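Long-range contacts in glycoside Hydrolase Family 43_12 (Metagenome, PDB 7JVH), which probably hydrolyses arabinose- or xylose-containing plant polysaccharides, as a glycoside hydrolase of family 43, subfamily 12, from the gut microbial community of the capybara: residues P26-T31 and T447-N452; D93-V98 and Q361-G366; K327-T332 and S549-G554. One frame throughout, in Å; residues are numbered along the deposited sequence.

Interaction 1. Residues P26-T31 and T447-N452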
ATOM      1  N   PRO A  26      -9.091   8.381  28.402  1.00 71.43           N
ATOM      2  CA  PRO A  26      -9.093   7.373  27.339  1.00 72.32           C
ATOM      3  C   PRO A  26     -10.051   6.202  27.586  1.00 68.80           C
ATOM      4  O   PRO A  26     -10.396   5.916  28.720  1.00 77.32           O
ATOM      5  CB  PRO A  26      -7.639   6.875  27.339  1.00 76.10           C
ATOM      6  CG  PRO A  26      -6.851   7.862  28.109  1.00 72.56           C
ATOM      7  CD  PRO A  26      -7.790   8.478  29.089  1.00 71.80           C
ATOM      8  N   ALA A  27     -10.448   5.526  26.507  1.00 64.18           N
ATOM      9  CA  ALA A  27     -11.370   4.399  26.562  1.00 54.14           C
ATOM     10  C   ALA A  27     -10.671   3.101  26.967  1.00 63.77           C
ATOM     11  O   ALA A  27     -11.285   2.214  27.551  1.00 67.25           O
ATOM     12  CB  ALA A  27     -12.033   4.205  25.220  1.00 44.35           C
ATOM     13  N   ALA A  28      -9.386   2.996  26.611  1.00 62.82           N
ATOM     14  CA  ALA A  28      -8.576   1.831  26.923  1.00 64.71           C
ATOM     15  C   ALA A  28      -7.090   2.095  26.702  1.00 59.52           C
ATOM     16  O   ALA A  28      -6.710   3.058  26.036  1.00 56.74           O
ATOM     17  CB  ALA A  28      -9.027   0.645  26.088  1.00 59.02           C
ATOM     18  N   THR A  29      -6.266   1.220  27.289  1.00 54.07           N
ATOM     19  CA  THR A  29      -4.830   1.159  27.054  1.00 54.37           C
ATOM     20  C   THR A  29      -4.478  -0.235  26.530  1.00 63.00           C
ATOM     21  O   THR A  29      -4.607  -1.222  27.242  1.00 64.65           O
ATOM     22  CB  THR A  29      -4.038   1.474  28.333  1.00 60.94           C
ATOM     23  OG1 THR A  29      -4.426   2.760  28.822  1.00 71.96           O
ATOM     24  CG2 THR A  29      -2.547   1.505  28.077  1.00 56.12           C
ATOM     25  N   PHE A  30      -4.044  -0.298  25.267  1.00 71.15           N
ATOM     26  CA  PHE A  30      -3.641  -1.543  24.622  1.00 64.45           C
ATOM     27  C   PHE A  30      -2.169  -1.767  24.921  1.00 63.14           C
ATOM     28  O   PHE A  30      -1.320  -1.009  24.460  1.00 68.77           O
ATOM     29  CB  PHE A  30      -3.894  -1.483  23.121  1.00 55.29           C
ATOM     30  CG  PHE A  30      -5.345  -1.270  22.757  1.00 49.07           C
ATOM     31  CD1 PHE A  30      -5.887   0.012  22.723  1.00 55.68           C
ATOM     32  CD2 PHE A  30      -6.162  -2.345  22.460  1.00 50.61           C
ATOM     33  CE1 PHE A  30      -7.217   0.216  22.395  1.00 50.90           C
ATOM     34  CE2 PHE A  30      -7.501  -2.147  22.139  1.00 60.72           C
ATOM     35  CZ  PHE A  30      -8.026  -0.866  22.091  1.00 53.66           C
ATOM     36  N   THR A  31      -1.888  -2.804  25.722  1.00 53.57           N
ATOM     37  CA  THR A  31      -0.560  -3.085  26.250  1.00 53.19           C
ATOM     38  C   THR A  31       0.270  -3.962  25.302  1.00 58.21           C
ATOM     39  O   THR A  31       1.486  -4.027  25.438  1.00 61.49           O
ATOM     40  CB  THR A  31      -0.662  -3.773  27.627  1.00 57.51           C
ATOM     41  OG1 THR A  31       0.606  -3.788  28.265  1.00 82.08           O
ATOM     42  CG2 THR A  31      -1.116  -5.199  27.479  1.00 55.93           C
ATOM     43  N   THR A 447      -4.604  -8.825  20.661  1.00 50.76           N
ATOM     44  CA  THR A 447      -4.291  -7.603  21.382  1.00 49.53           C
ATOM     45  C   THR A 447      -4.742  -7.755  22.827  1.00 54.49           C
ATOM     46  O   THR A 447      -5.696  -8.472  23.122  1.00 56.48           O
ATOM     47  CB  THR A 447      -4.946  -6.357  20.714  1.00 50.52           C
ATOM     48  OG1 THR A 447      -4.376  -5.168  21.267  1.00 60.82           O
ATOM     49  CG2 THR A 447      -6.470  -6.333  20.903  1.00 38.37           C
ATOM     50  N   THR A 448      -4.032  -7.074  23.724  1.00 49.14           N
ATOM     51  CA  THR A 448      -4.281  -7.112  25.159  1.00 49.34           C
ATOM     52  C   THR A 448      -4.519  -5.688  25.611  1.00 59.40           C
ATOM     53  O   THR A 448      -3.734  -4.793  25.292  1.00 63.41           O
ATOM     54  CB  THR A 448      -3.088  -7.728  25.920  1.00 48.30           C
ATOM     55  OG1 THR A 448      -2.861  -9.040  25.420  1.00 56.13           O
ATOM     56  CG2 THR A 448      -3.359  -7.818  27.398  1.00 47.53           C
ATOM     57  N   LEU A 449      -5.608  -5.485  26.354  1.00 62.36           N
ATOM     58  CA  LEU A 449      -6.057  -4.145  26.701  1.00 70.85           C
ATOM     59  C   LEU A 449      -6.569  -4.083  28.125  1.00 66.69           C
ATOM     60  O   LEU A 449      -7.129  -5.045  28.642  1.00 72.95           O
ATOM     61  CB  LEU A 449      -7.110  -3.604  25.702  1.00 63.62           C
ATOM     62  CG  LEU A 449      -8.549  -4.130  25.758  1.00 58.81           C
ATOM     63  CD1 LEU A 449      -9.578  -3.070  25.435  1.00 57.93           C
ATOM     64  CD2 LEU A 449      -8.703  -5.310  24.816  1.00 53.72           C
ATOM     65  N   SER A 450      -6.316  -2.937  28.761  1.00 67.21           N
ATOM     66  CA  SER A 450      -6.851  -2.580  30.052  1.00 63.74           C
ATOM     67  C   SER A 450      -7.954  -1.564  29.787  1.00 61.62           C
ATOM     68  O   SER A 450      -7.702  -0.461  29.320  1.00 71.50           O
ATOM     69  CB  SER A 450      -5.758  -2.015  30.946  1.00 70.81           C
ATOM     70  OG  SER A 450      -6.319  -1.280  32.013  1.00 82.37           O
ATOM     71  N   TYR A 451      -9.192  -1.974  30.081  1.00 59.40           N
ATOM     72  CA  TYR A 451     -10.393  -1.292  29.651  1.00 47.88           C
ATOM     73  C   TYR A 451     -10.832  -0.390  30.767  1.00 61.37           C
ATOM     74  O   TYR A 451     -11.367  -0.855  31.776  1.00 75.69           O
ATOM     75  CB  TYR A 451     -11.474  -2.332  29.314  1.00 54.05           C
ATOM     76  CG  TYR A 451     -12.834  -1.743  29.072  1.00 58.60           C
ATOM     77  CD1 TYR A 451     -13.196  -1.275  27.811  1.00 60.98           C
ATOM     78  CD2 TYR A 451     -13.748  -1.619  30.105  1.00 62.73           C
ATOM     79  CE1 TYR A 451     -14.443  -0.709  27.577  1.00 59.63           C
ATOM     80  CE2 TYR A 451     -14.999  -1.049  29.887  1.00 69.51           C
ATOM     81  CZ  TYR A 451     -15.339  -0.595  28.618  1.00 64.04           C
ATOM     82  OH  TYR A 451     -16.575  -0.057  28.436  1.00 55.66           O
ATOM     83  N   ASN A 452     -10.537   0.904  30.628  1.00 64.51           N
ATOM     84  CA  ASN A 452     -11.127   1.965  31.468  1.00 68.18           C
ATOM     85  C   ASN A 452     -12.648   1.846  31.742  1.00 75.72           C
ATOM     86  O   ASN A 452     -13.470   2.196  30.900  1.00 71.00           O
ATOM     87  CB  ASN A 452     -10.839   3.325  30.847  1.00 64.22           C
ATOM     88  CG  ASN A 452     -11.186   4.457  31.777  1.00 69.64           C
ATOM     89  OD1 ASN A 452     -12.137   4.363  32.545  1.00 75.77           O
ATOM     90  ND2 ASN A 452     -10.405   5.531  31.730  1.00 65.40           N
TER
HETATM   91  O   HOH W   1      -7.045   2.526  30.145  1.00 64.72           O
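With CG anti to the carbonyl carbon (chi1 -60°), the ring of Phe30 is laid along Leu449, whose own CG stands between backbone N and carbonyl carbon (chi1 75°). The two side chains run side by side and point the same way from one face of an antiparallel sheet, part of the concanavalin A-like beta-sandwich of the C-terminal domain. The chain's first strand is thus built into a domain formed largely by residues hundreds of positions later. Phe30 CD2 lies 3.6 Å from Leu449 CB, and Leu449 CD1 continues across to Ala28 CB at 3.8 Å. Thr447 OG1 meets the Phe30 ring at its edge, 3.5 Å from CD2, while hydrogen-bonded to Asn32 O. Met563 and Val565 of strand 560-566 touch Phe30, and Ala459 of strand 458-464 touches Ala28 and Leu449, so this face looks into the sandwich.

Thr29 and Ser450 form a hydrogen-bonded pair with side chains on the opposite face. Thr29 N donates to Ser450 O at 3.0 Å, and Ser450 N returns a nearly straight bond to Thr29 O (171° at the hydrogen). Farther along, Thr31 N donates to Thr448 O, and the methyls CG2 of Thr31 and Thr448 sit 3.4 Å apart. A water 2.9 Å from Thr29 OG1 donates to Ser450 O, giving that carbonyl a second donor beside Thr29 N.

Interaction 2. Residues D93-V98 and Q361-G366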
ATOM      1  N   ASP A  93      21.231  -2.889  -0.654  1.00 52.68           N
ATOM      2  CA  ASP A  93      21.379  -4.163  -1.361  1.00 47.36           C
ATOM      3  C   ASP A  93      20.135  -4.700  -2.087  1.00 57.94           C
ATOM      4  O   ASP A  93      20.201  -5.754  -2.705  1.00 67.82           O
ATOM      5  CB  ASP A  93      21.892  -5.231  -0.387  1.00 60.04           C
ATOM      6  CG  ASP A  93      20.925  -5.505   0.768  1.00 72.74           C
ATOM      7  OD1 ASP A  93      19.690  -5.438   0.580  1.00 67.76           O
ATOM      8  OD2 ASP A  93      21.409  -5.807   1.874  1.00 89.79           O
ATOM      9  N   LEU A  94      19.009  -3.979  -1.985  1.00 58.01           N
ATOM     10  CA  LEU A  94      17.668  -4.248  -2.605  1.00 55.25           C
ATOM     11  C   LEU A  94      16.945  -5.459  -2.013  1.00 56.77           C
ATOM     12  O   LEU A  94      15.921  -5.819  -2.563  1.00 50.49           O
ATOM     13  CB  LEU A  94      17.710  -4.379  -4.130  1.00 59.89           C
ATOM     14  CG  LEU A  94      18.327  -3.236  -4.917  1.00 55.23           C
ATOM     15  CD1 LEU A  94      18.509  -3.666  -6.350  1.00 52.12           C
ATOM     16  CD2 LEU A  94      17.451  -2.008  -4.855  1.00 54.35           C
ATOM     17  N   ILE A  95      17.486  -6.085  -0.976  1.00 57.22           N
ATOM     18  CA  ILE A  95      16.823  -7.242  -0.311  1.00 52.80           C
ATOM     19  C   ILE A  95      16.478  -6.879   1.129  1.00 49.18           C
ATOM     20  O   ILE A  95      15.404  -7.216   1.576  1.00 48.64           O
ATOM     21  CB  ILE A  95      17.735  -8.475  -0.344  1.00 64.75           C
ATOM     22  CG1 ILE A  95      18.245  -8.750  -1.754  1.00 69.72           C
ATOM     23  CG2 ILE A  95      17.020  -9.677   0.233  1.00 63.54           C
ATOM     24  CD1 ILE A  95      17.486  -9.808  -2.465  1.00 70.95           C
ATOM     25  N   ASN A  96      17.396  -6.226   1.815  1.00 50.57           N
ATOM     26  CA  ASN A  96      17.170  -5.861   3.227  1.00 51.61           C
ATOM     27  C   ASN A  96      16.732  -4.406   3.288  1.00 58.88           C
ATOM     28  O   ASN A  96      17.539  -3.526   3.035  1.00 62.79           O
ATOM     29  CB  ASN A  96      18.390  -6.194   4.076  1.00 62.03           C
ATOM     30  CG  ASN A  96      18.845  -7.614   3.840  1.00 69.24           C
ATOM     31  OD1 ASN A  96      18.264  -8.548   4.363  1.00 60.88           O
ATOM     32  ND2 ASN A  96      19.855  -7.785   3.013  1.00 71.41           N
ATOM     33  N   TRP A  97      15.473  -4.201   3.650  1.00 70.97           N
ATOM     34  CA  TRP A  97      14.897  -2.840   3.677  1.00 60.96           C
ATOM     35  C   TRP A  97      14.532  -2.402   5.089  1.00 61.02           C
ATOM     36  O   TRP A  97      14.081  -3.221   5.873  1.00 56.28           O
ATOM     37  CB  TRP A  97      13.652  -2.836   2.805  1.00 54.34           C
ATOM     38  CG  TRP A  97      13.898  -3.149   1.369  1.00 53.82           C
ATOM     39  CD1 TRP A  97      13.879  -4.368   0.774  1.00 53.78           C
ATOM     40  CD2 TRP A  97      14.128  -2.198   0.327  1.00 53.09           C
ATOM     41  NE1 TRP A  97      14.097  -4.242  -0.564  1.00 56.26           N
ATOM     42  CE2 TRP A  97      14.257  -2.922  -0.865  1.00 50.81           C
ATOM     43  CE3 TRP A  97      14.246  -0.809   0.295  1.00 53.70           C
ATOM     44  CZ2 TRP A  97      14.503  -2.303  -2.081  1.00 41.67           C
ATOM     45  CZ3 TRP A  97      14.490  -0.199  -0.907  1.00 53.45           C
ATOM     46  CH2 TRP A  97      14.616  -0.939  -2.074  1.00 44.79           C
ATOM     47  N   VAL A  98      14.784  -1.131   5.363  1.00 55.46           N
ATOM     48  CA  VAL A  98      14.374  -0.438   6.582  1.00 68.04           C
ATOM     49  C   VAL A  98      13.384   0.660   6.167  1.00 77.80           C
ATOM     50  O   VAL A  98      13.686   1.469   5.283  1.00 75.71           O
ATOM     51  CB  VAL A  98      15.596   0.192   7.305  1.00 63.97           C
ATOM     52  CG1 VAL A  98      15.167   0.941   8.562  1.00 65.29           C
ATOM     53  CG2 VAL A  98      16.619  -0.869   7.653  1.00 62.54           C
ATOM     54  N   GLN A 361      13.521 -16.264  -5.237  1.00 56.62           N
ATOM     55  CA  GLN A 361      14.403 -15.629  -6.234  1.00 59.15           C
ATOM     56  C   GLN A 361      15.811 -15.702  -5.666  1.00 68.90           C
ATOM     57  O   GLN A 361      15.948 -15.614  -4.448  1.00 65.96           O
ATOM     58  CB  GLN A 361      14.103 -14.137  -6.342  1.00 65.77           C
ATOM     59  CG  GLN A 361      12.699 -13.821  -6.818  1.00 77.24           C
ATOM     60  CD  GLN A 361      12.635 -14.043  -8.298  1.00 71.14           C
ATOM     61  OE1 GLN A 361      13.526 -13.633  -9.015  1.00 75.05           O
ATOM     62  NE2 GLN A 361      11.597 -14.715  -8.754  1.00 65.57           N
ATOM     63  N   LYS A 362      16.816 -15.852  -6.522  1.00 69.54           N
ATOM     64  CA  LYS A 362      18.190 -15.854  -5.990  1.00 65.49           C
ATOM     65  C   LYS A 362      18.509 -14.412  -5.626  1.00 59.72           C
ATOM     66  O   LYS A 362      18.094 -13.548  -6.361  1.00 60.51           O
ATOM     67  CB  LYS A 362      19.130 -16.410  -7.057  1.00 76.78           C
ATOM     68  CG  LYS A 362      18.538 -17.529  -7.896  1.00 83.68           C
ATOM     69  CD  LYS A 362      19.402 -17.962  -9.053  1.00 83.08           C
ATOM     70  CE  LYS A 362      18.781 -17.712 -10.409  1.00 74.61           C
ATOM     71  NZ  LYS A 362      18.595 -18.957 -11.184  1.00 68.21           N
HETATM   72  N   MSE A 363      19.235 -14.176  -4.536  1.00 63.24           N
HETATM   73  CA  MSE A 363      19.627 -12.797  -4.143  1.00 61.22           C
HETATM   74  C   MSE A 363      20.845 -12.363  -4.966  1.00 61.45           C
HETATM   75  O   MSE A 363      21.458 -13.186  -5.627  1.00 58.45           O
HETATM   76  CB  MSE A 363      20.074 -12.752  -2.678  1.00 58.22           C
HETATM   77  CG  MSE A 363      19.041 -13.146  -1.653  1.00 63.43           C
HETATM   78 SE   MSE A 363      19.646 -12.825   0.155  1.00 67.37          SE
HETATM   79  CE  MSE A 363      20.140 -11.010   0.279  1.00 87.34           C
ATOM     80  N   PRO A 364      21.225 -11.077  -4.970  1.00 68.05           N
ATOM     81  CA  PRO A 364      22.438 -10.658  -5.654  1.00 67.61           C
ATOM     82  C   PRO A 364      23.680 -11.240  -4.962  1.00 79.89           C
ATOM     83  O   PRO A 364      23.664 -11.388  -3.775  1.00 84.87           O
ATOM     84  CB  PRO A 364      22.427  -9.138  -5.481  1.00 53.84           C
ATOM     85  CG  PRO A 364      20.985  -8.810  -5.242  1.00 57.59           C
ATOM     86  CD  PRO A 364      20.461  -9.970  -4.434  1.00 59.86           C
ATOM     87  N   LYS A 365      24.740 -11.505  -5.727  1.00 77.99           N
ATOM     88  CA  LYS A 365      26.004 -12.090  -5.207  1.00 75.82           C
ATOM     89  C   LYS A 365      26.507 -11.321  -3.983  1.00 69.16           C
ATOM     90  O   LYS A 365      26.527 -10.096  -4.012  1.00 64.83           O
ATOM     91  CB  LYS A 365      27.068 -12.115  -6.308  1.00 85.05           C
ATOM     92  CG  LYS A 365      28.441 -12.634  -5.896  1.00 95.97           C
ATOM     93  CD  LYS A 365      29.512 -11.562  -5.825  1.00100.11           C
ATOM     94  CE  LYS A 365      30.229 -11.506  -4.494  1.00 96.67           C
ATOM     95  NZ  LYS A 365      30.715 -10.141  -4.194  1.00 91.90           N
ATOM     96  N   GLY A 366      26.920 -12.058  -2.957  1.00 69.77           N
ATOM     97  CA  GLY A 366      27.441 -11.518  -1.713  1.00 68.68           C
ATOM     98  C   GLY A 366      26.405 -11.125  -0.665  1.00 74.34           C
ATOM     99  O   GLY A 366      26.744 -11.058   0.513  1.00 85.81           O
TER
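Ile95 and the selenomethionine Met363 meet obliquely, the end of one bent chain lying across the branch of the other. Met363 folds at its last torsion (chi3 55°), which turns its methyl CE back onto Ile95. There CE lies 3.4 Å from Ile95 CG2 and comes almost as close to Ile95 CB, so the methyl rests at the branch point. The other arm of Ile95 serves a second partner: its terminal CD1 abuts Pro364 CD at 3.6 Å. Ile95 is therefore gripped on both branches by consecutive residues. Putting an alanine here removes both branches and would probably leave Met363 CE less firmly held and Pro364 CD without its apolar mate from this loop.

The loop joins strands 85-91 and 98-102 within one four-stranded antiparallel sheet, consistent with a blade of the five-bladed propeller of family 43. The segment 361-366 leaves strand 360-362, whose neighbour, strand 51-53, contributes Phe52 against both Ile95 and Met363. Asp93 shapes the loop through an Asx turn. Its OD1 accepts from Ile95 N at 2.8 Å on the anti side, and from Asn96 N at 2.7 Å through its syn lone pair. Asn96 ND2 donates to Asp93 OD2 from above the carboxylate plane, with OD2 lying in the amide plane of Asn96; the same amide is bonded to Lys370 N and Glu368 O. The polar bonds thus fix the loop that presents Ile95, whereas its join to 361-366 is made of apolar carbons and depends on shape more than on bond direction.

Interaction 3. Residues K327-T332 and S549-G554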
ATOM      1  N   LYS A 327     -10.168 -19.218  -3.654  1.00 58.15           N
ATOM      2  CA  LYS A 327     -11.374 -18.744  -4.337  1.00 67.67           C
ATOM      3  C   LYS A 327     -11.133 -17.519  -5.244  1.00 63.90           C
ATOM      4  O   LYS A 327     -12.078 -16.951  -5.782  1.00 62.93           O
ATOM      5  CB  LYS A 327     -12.468 -18.431  -3.320  1.00 73.06           C
ATOM      6  CG  LYS A 327     -13.026 -19.673  -2.624  1.00 79.33           C
ATOM      7  CD  LYS A 327     -13.897 -19.325  -1.447  1.00 88.80           C
ATOM      8  CE  LYS A 327     -15.220 -18.671  -1.884  1.00104.58           C
ATOM      9  NZ  LYS A 327     -16.041 -19.569  -2.763  1.00110.90           N
ATOM     10  N   GLY A 328      -9.866 -17.124  -5.394  1.00 58.79           N
ATOM     11  CA  GLY A 328      -9.464 -15.988  -6.202  1.00 53.65           C
ATOM     12  C   GLY A 328      -9.543 -14.622  -5.543  1.00 67.28           C
ATOM     13  O   GLY A 328      -9.226 -13.600  -6.173  1.00 78.73           O
ATOM     14  N   ASN A 329      -9.954 -14.584  -4.273  1.00 60.45           N
ATOM     15  CA  ASN A 329     -10.072 -13.329  -3.530  1.00 58.06           C
ATOM     16  C   ASN A 329      -8.740 -12.854  -2.986  1.00 48.37           C
ATOM     17  O   ASN A 329      -7.853 -13.665  -2.756  1.00 56.03           O
ATOM     18  CB  ASN A 329     -11.091 -13.478  -2.396  1.00 48.29           C
ATOM     19  CG  ASN A 329     -12.468 -13.762  -2.915  1.00 52.57           C
ATOM     20  OD1 ASN A 329     -12.780 -13.394  -4.035  1.00 59.01           O
ATOM     21  ND2 ASN A 329     -13.294 -14.417  -2.116  1.00 51.70           N
ATOM     22  N   VAL A 330      -8.635 -11.533  -2.777  1.00 49.68           N
ATOM     23  CA  VAL A 330      -7.437 -10.874  -2.272  1.00 54.11           C
ATOM     24  C   VAL A 330      -7.793  -9.960  -1.103  1.00 55.03           C
ATOM     25  O   VAL A 330      -8.436  -8.911  -1.298  1.00 40.47           O
ATOM     26  CB  VAL A 330      -6.786  -9.988  -3.352  1.00 52.83           C
ATOM     27  CG1 VAL A 330      -5.352  -9.643  -2.991  1.00 54.55           C
ATOM     28  CG2 VAL A 330      -6.860 -10.649  -4.701  1.00 58.47           C
ATOM     29  N   ASN A 331      -7.351 -10.366   0.102  1.00 38.91           N
ATOM     30  CA  ASN A 331      -7.461  -9.566   1.309  1.00 35.70           C
ATOM     31  C   ASN A 331      -6.134  -8.893   1.643  1.00 46.92           C
ATOM     32  O   ASN A 331      -6.044  -8.095   2.576  1.00 49.72           O
ATOM     33  CB  ASN A 331      -7.942 -10.407   2.478  1.00 39.82           C
ATOM     34  CG  ASN A 331      -9.346 -10.949   2.261  1.00 49.52           C
ATOM     35  OD1 ASN A 331      -9.773 -11.166   1.115  1.00 48.13           O
ATOM     36  ND2 ASN A 331     -10.076 -11.184   3.363  1.00 46.69           N
ATOM     37  N   THR A 332      -5.102  -9.202   0.862  1.00 32.38           N
ATOM     38  CA  THR A 332      -3.745  -8.740   1.116  1.00 53.24           C
ATOM     39  C   THR A 332      -3.330  -7.539   0.276  1.00 54.13           C
ATOM     40  O   THR A 332      -2.204  -7.028   0.410  1.00 64.13           O
ATOM     41  CB  THR A 332      -2.728  -9.904   0.945  1.00 41.73           C
ATOM     42  OG1 THR A 332      -3.156 -10.776  -0.118  1.00 47.34           O
ATOM     43  CG2 THR A 332      -2.673 -10.718   2.231  1.00 42.06           C
ATOM     44  N   SER A 549     -12.256  -8.583   0.991  1.00 37.97           N
ATOM     45  CA  SER A 549     -11.527  -8.593  -0.258  1.00 40.41           C
ATOM     46  C   SER A 549     -11.842  -7.370  -1.126  1.00 51.59           C
ATOM     47  O   SER A 549     -12.974  -6.838  -1.137  1.00 53.59           O
ATOM     48  CB  SER A 549     -11.853  -9.857  -1.050  1.00 42.12           C
ATOM     49  OG  SER A 549     -13.188  -9.835  -1.545  1.00 51.64           O
ATOM     50  N   THR A 550     -10.815  -6.933  -1.860  1.00 47.95           N
ATOM     51  CA  THR A 550     -10.946  -6.050  -2.998  1.00 45.18           C
ATOM     52  C   THR A 550     -12.031  -6.537  -3.956  1.00 49.93           C
ATOM     53  O   THR A 550     -12.827  -5.747  -4.447  1.00 43.88           O
ATOM     54  CB  THR A 550      -9.597  -5.923  -3.701  1.00 40.84           C
ATOM     55  OG1 THR A 550      -8.748  -5.089  -2.886  1.00 44.34           O
ATOM     56  CG2 THR A 550      -9.743  -5.338  -5.097  1.00 49.37           C
ATOM     57  N   ASN A 551     -12.051  -7.850  -4.203  1.00 42.62           N
ATOM     58  CA  ASN A 551     -13.004  -8.477  -5.128  1.00 34.66           C
ATOM     59  C   ASN A 551     -14.440  -8.167  -4.775  1.00 50.55           C
ATOM     60  O   ASN A 551     -15.242  -7.942  -5.665  1.00 62.65           O
ATOM     61  CB  ASN A 551     -12.819  -9.996  -5.162  1.00 40.85           C
ATOM     62  CG  ASN A 551     -11.381 -10.404  -5.476  1.00 52.26           C
ATOM     63  OD1 ASN A 551     -10.480 -10.261  -4.640  1.00 59.45           O
ATOM     64  ND2 ASN A 551     -11.161 -10.893  -6.688  1.00 54.15           N
ATOM     65  N   PHE A 552     -14.750  -8.166  -3.468  1.00 53.86           N
ATOM     66  CA  PHE A 552     -16.107  -7.999  -2.973  1.00 35.15           C
ATOM     67  C   PHE A 552     -16.501  -6.520  -2.775  1.00 49.27           C
ATOM     68  O   PHE A 552     -17.584  -6.118  -3.173  1.00 45.74           O
ATOM     69  CB  PHE A 552     -16.287  -8.806  -1.687  1.00 44.60           C
ATOM     70  CG  PHE A 552     -17.655  -8.697  -1.079  1.00 39.49           C
ATOM     71  CD1 PHE A 552     -18.690  -9.531  -1.487  1.00 42.48           C
ATOM     72  CD2 PHE A 552     -17.906  -7.773  -0.090  1.00 50.80           C
ATOM     73  CE1 PHE A 552     -19.948  -9.417  -0.931  1.00 48.17           C
ATOM     74  CE2 PHE A 552     -19.169  -7.673   0.493  1.00 52.08           C
ATOM     75  CZ  PHE A 552     -20.186  -8.497   0.071  1.00 42.72           C
ATOM     76  N   ALA A 553     -15.601  -5.729  -2.181  1.00 50.53           N
ATOM     77  CA  ALA A 553     -15.848  -4.355  -1.796  1.00 45.96           C
ATOM     78  C   ALA A 553     -15.354  -3.316  -2.801  1.00 50.80           C
ATOM     79  O   ALA A 553     -15.593  -2.121  -2.637  1.00 50.34           O
ATOM     80  CB  ALA A 553     -15.161  -4.097  -0.475  1.00 37.19           C
ATOM     81  N   GLY A 554     -14.619  -3.769  -3.814  1.00 52.04           N
ATOM     82  CA  GLY A 554     -13.979  -2.872  -4.761  1.00 43.52           C
ATOM     83  C   GLY A 554     -12.872  -2.116  -4.082  1.00 54.59           C
ATOM     84  O   GLY A 554     -12.579  -2.356  -2.926  1.00 57.20           O
TER
HETATM   85  O   HOH W   2      -7.043  -6.994  -0.762  1.00 48.99           O
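Val330 is held on both sides of its backbone by the start of the short helix 550-553. Its N donates to Asn551 OD1 at 2.9 Å, with the N-H arriving tilted from the amide carbonyl plane, and its O accepts from Thr550 N at 3.1 Å, nearly along the C=O axis. The second bond occupies an N-H of the first helical turn. Asn551 has CG anti to the carbonyl carbon (chi1 -54°), which swings its amide out to the loop; there it crosses the amide of Asn329 obliquely, planes 52° apart, with Asn329 OD1 3.6 Å from Asn551 CB. Asn331 OD1 approaches Ser549 CB at 3.3 Å.

Next outward comes Ser549, the N-cap: its OG accepts from Phe552 N at 3.0 Å and is also bonded to Ala546 O, fixing the turn that offers Thr550 and Asn551. Asn331 is anchored through ND2 to Ala545 O and Tyr526 OH. The loop 327-332 links strands 316-322 and 335-342 of the catalytic domain, whereas the helix lies between strands 536-544 and 560-566 of the C-terminal domain, so the contact spans the interface between the two domains.

How the interactions relate
Read together, the three contacts show how chemistry follows location in a two-domain enzyme. Interaction 1 lies within the C-terminal sandwich, farthest from the chain's centre, and pairs two strands, backbone bonds holding the register while apolar side chains fill one face and exposed Thr31 and Ser450 mark its margin. Interaction 2 is the most buried of the three and joins the loop between strands 85-91 and 98-102 to the chain leaving strand 360-362, through apolar carbons. Interaction 3, partly buried and closest to the centre, joins the domains through one side-chain amide and one backbone bond, at a helix start that its own N-cap shapes. None touches another; nearest atoms remain about 16 to 22 Å apart.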